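Local coordinates for protein ULam111 (Flavobacterium sp., PDB 5WUT) that probably hydrolyses the beta-1,3-glucosidic bonds of laminarin, as a laminarinase of glycoside hydrolase family 16, at residues T20-E26 with R71-K77. Sequence-based numbering, arbitrary orientation.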
loop_
_atom_site.group_PDB
_atom_site.type_symbol
_atom_site.label_atom_id
_atom_site.label_comp_id
_atom_site.label_asym_id
_atom_site.label_seq_id
_atom_site.Cartn_x
_atom_site.Cartn_y
_atom_site.Cartn_z
ATOM N N THR A 20 -32.271 3.562 9.858
ATOM C CA THR A 20 -32.908 3.959 8.600
ATOM C C THR A 20 -33.131 5.465 8.475
ATOM O O THR A 20 -33.618 5.940 7.452
ATOM C CB THR A 20 -34.253 3.216 8.387
ATOM O OG1 THR A 20 -35.094 3.407 9.529
ATOM C CG2 THR A 20 -33.999 1.735 8.201
ATOM N N LYS A 21 -32.741 6.222 9.493
ATOM C CA LYS A 21 -32.698 7.667 9.356
ATOM C C LYS A 21 -31.481 8.066 8.529
ATOM O O LYS A 21 -31.445 9.145 7.940
ATOM C CB LYS A 21 -32.657 8.351 10.720
ATOM C CG LYS A 21 -33.898 8.123 11.553
ATOM C CD LYS A 21 -35.130 8.663 10.856
ATOM C CE LYS A 21 -36.359 8.558 11.753
ATOM N NZ LYS A 21 -35.988 8.688 13.188
ATOM N N ASN A 22 -30.492 7.180 8.489
ATOM C CA ASN A 22 -29.284 7.436 7.704
ATOM C C ASN A 22 -29.148 6.524 6.486
ATOM O O ASN A 22 -28.424 6.870 5.551
ATOM C CB ASN A 22 -28.049 7.303 8.583
ATOM C CG ASN A 22 -27.951 8.423 9.598
ATOM O OD1 ASN A 22 -28.506 9.503 9.390
ATOM N ND2 ASN A 22 -27.250 8.175 10.688
ATOM N N TRP A 23 -29.843 5.377 6.489
ATOM C CA TRP A 23 -29.685 4.372 5.423
ATOM C C TRP A 23 -30.984 4.024 4.719
ATOM O O TRP A 23 -32.045 3.919 5.347
ATOM C CB TRP A 23 -29.079 3.073 5.970
ATOM C CG TRP A 23 -27.660 3.247 6.423
ATOM C CD1 TRP A 23 -27.229 3.513 7.695
ATOM C CD2 TRP A 23 -26.490 3.199 5.604
ATOM N NE1 TRP A 23 -25.858 3.632 7.721
ATOM C CE2 TRP A 23 -25.378 3.436 6.450
ATOM C CE3 TRP A 23 -26.271 2.966 4.242
ATOM C CZ2 TRP A 23 -24.064 3.466 5.975
ATOM C CZ3 TRP A 23 -24.965 2.977 3.767
ATOM C CH2 TRP A 23 -23.878 3.225 4.632
ATOM N N ASN A 24 -30.877 3.814 3.410
ATOM C CA ASN A 24 -31.961 3.252 2.610
ATOM C C ASN A 24 -31.618 1.834 2.237
ATOM O O ASN A 24 -30.432 1.493 2.112
ATOM C CB ASN A 24 -32.164 4.027 1.317
ATOM C CG ASN A 24 -32.247 5.501 1.532
ATOM O OD1 ASN A 24 -33.208 5.999 2.097
ATOM N ND2 ASN A 24 -31.226 6.223 1.081
ATOM N N PHE A 25 -32.639 1.011 2.017
ATOM C CA PHE A 25 -32.426 -0.246 1.301
ATOM C C PHE A 25 -32.732 -0.064 -0.175
ATOM O O PHE A 25 -33.731 0.565 -0.547
ATOM C CB PHE A 25 -33.305 -1.376 1.851
ATOM C CG PHE A 25 -32.962 -1.789 3.239
ATOM C CD1 PHE A 25 -31.991 -2.755 3.474
ATOM C CD2 PHE A 25 -33.611 -1.216 4.320
ATOM C CE1 PHE A 25 -31.677 -3.143 4.755
ATOM C CE2 PHE A 25 -33.301 -1.606 5.611
ATOM C CZ PHE A 25 -32.335 -2.565 5.833
ATOM N N GLU A 26 -31.892 -0.638 -1.025
ATOM C CA GLU A 26 -32.289 -0.828 -2.412
ATOM C C GLU A 26 -32.615 -2.314 -2.537
ATOM O O GLU A 26 -31.884 -3.165 -2.025
ATOM C CB GLU A 26 -31.187 -0.341 -3.368
ATOM C CG GLU A 26 -31.051 1.196 -3.293
ATOM C CD GLU A 26 -30.185 1.825 -4.373
ATOM O OE1 GLU A 26 -30.201 3.073 -4.503
ATOM O OE2 GLU A 26 -29.474 1.091 -5.080
ATOM N N ARG A 71 -28.039 -4.409 -0.301
ATOM C CA ARG A 71 -27.537 -3.175 -0.894
ATOM C C ARG A 71 -28.181 -1.993 -0.176
ATOM O O ARG A 71 -29.406 -1.837 -0.198
ATOM C CB ARG A 71 -27.851 -3.136 -2.394
ATOM C CG ARG A 71 -27.431 -1.835 -3.096
ATOM C CD ARG A 71 -27.511 -2.022 -4.604
ATOM N NE ARG A 71 -27.412 -0.750 -5.312
ATOM C CZ ARG A 71 -26.851 -0.612 -6.512
ATOM N NH1 ARG A 71 -26.331 -1.663 -7.129
ATOM N NH2 ARG A 71 -26.809 0.579 -7.091
ATOM N N ILE A 72 -27.357 -1.169 0.465
ATOM C CA ILE A 72 -27.865 -0.036 1.230
ATOM C C ILE A 72 -27.146 1.233 0.805
ATOM O O ILE A 72 -25.992 1.179 0.376
ATOM C CB ILE A 72 -27.706 -0.261 2.745
ATOM C CG1 ILE A 72 -26.262 -0.623 3.119
ATOM C CG2 ILE A 72 -28.638 -1.382 3.214
ATOM C CD1 ILE A 72 -26.029 -0.572 4.637
ATOM N N THR A 73 -27.843 2.364 0.895
ATOM C CA THR A 73 -27.260 3.659 0.537
ATOM C C THR A 73 -27.598 4.714 1.565
ATOM O O THR A 73 -28.525 4.542 2.358
ATOM C CB THR A 73 -27.766 4.195 -0.804
ATOM O OG1 THR A 73 -29.057 4.808 -0.620
ATOM C CG2 THR A 73 -27.874 3.089 -1.825
ATOM N N THR A 74 -26.879 5.829 1.529
ATOM C CA THR A 74 -27.253 6.970 2.373
ATOM C C THR A 74 -27.876 8.102 1.562
ATOM O O THR A 74 -27.932 9.238 2.017
ATOM C CB THR A 74 -26.051 7.524 3.166
ATOM O OG1 THR A 74 -25.084 8.079 2.264
ATOM C CG2 THR A 74 -25.416 6.448 4.014
ATOM N N GLN A 75 -28.369 7.789 0.364
ATOM C CA GLN A 75 -28.937 8.804 -0.524
ATOM C C GLN A 75 -29.996 9.660 0.167
ATOM O O GLN A 75 -30.940 9.131 0.737
ATOM C CB GLN A 75 -29.554 8.155 -1.764
ATOM C CG GLN A 75 -30.010 9.175 -2.800
ATOM C CD GLN A 75 -30.579 8.523 -4.049
ATOM O OE1 GLN A 75 -30.827 7.319 -4.080
ATOM N NE2 GLN A 75 -30.769 9.320 -5.096
ATOM N N GLY A 76 -29.825 10.977 0.092
ATOM C CA GLY A 76 -30.775 11.920 0.665
ATOM C C GLY A 76 -30.802 11.965 2.182
ATOM O O GLY A 76 -31.638 12.657 2.761
ATOM N N LYS A 77 -29.881 11.249 2.822
ATOM C CA LYS A 77 -29.839 11.136 4.284
ATOM C C LYS A 77 -28.498 11.515 4.911
ATOM O O LYS A 77 -28.455 12.227 5.911
ATOM C CB LYS A 77 -30.203 9.717 4.695
ATOM C CG LYS A 77 -31.662 9.405 4.406
ATOM C CD LYS A 77 -32.012 7.970 4.710
ATOM C CE LYS A 77 -33.525 7.808 4.632
ATOM N NZ LYS A 77 -33.903 6.390 4.891
HETATM O O HOH W 1 -30.305 11.824 7.981
HETATM O O HOH W 2 -30.839 -4.537 0.379
HETATM O O HOH W 3 -30.818 4.941 -2.671
#
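The indole of Trp-23 is clamped tightly between two aliphatic groups of residues 71-77, a compact example of how the residue before a short edge strand is held. In two CH-pi contacts, Thr-74 CG2 sits over one face, 3.4 Å from the centroid of the six-membered ring, and Ile-72 CD1 covers the opposite face nearer the rim. Having CG1 between backbone N and carbonyl carbon (chi1 53°) sends CD1 of Ile-72 to the indole and leaves CG2 beside Phe-25 CD1. Glu-11 takes the indole NE1; strand 200-208 pairs with the other edge of 71-77, its Ile-204 also packing on the indole. Asn-24 and Thr-73 form the strand's antiparallel hydrogen-bonded pair, with Asn-24 N to Thr-73 O at 2.7 Å.

The more open side is polar. Both N-H groups of Asn-24 ND2 are used, and both acceptors lie close to the amide plane: Gln-75 O at 2.9 Å and Thr-73 OG1, which also accepts from Gln-75 N in an ST turn. The extended Lys-77 chain brings NZ to Thr-20 O (2.6 Å) and, from above their carbonyl planes, to Trp-23 O and Asn-24 OD1 (2.9 Å). A methionine in its place, lacking the shared amino group, would probably free the loop at Thr-20 to shift. Glu-26 OE2 forms a salt bridge with Arg-71 NE at 2.8 Å, a bent bond on the anti side, tilted out of the carboxylate plane; water 3 links Glu-26 OE1 to Thr-73 OG1. Apolar round the indole, polar and partly open round Asn-24, Glu-26 and Lys-77, this pairing adds strand 24-25 antiparallel to strand 66-80 in the family 16 beta-jelly roll.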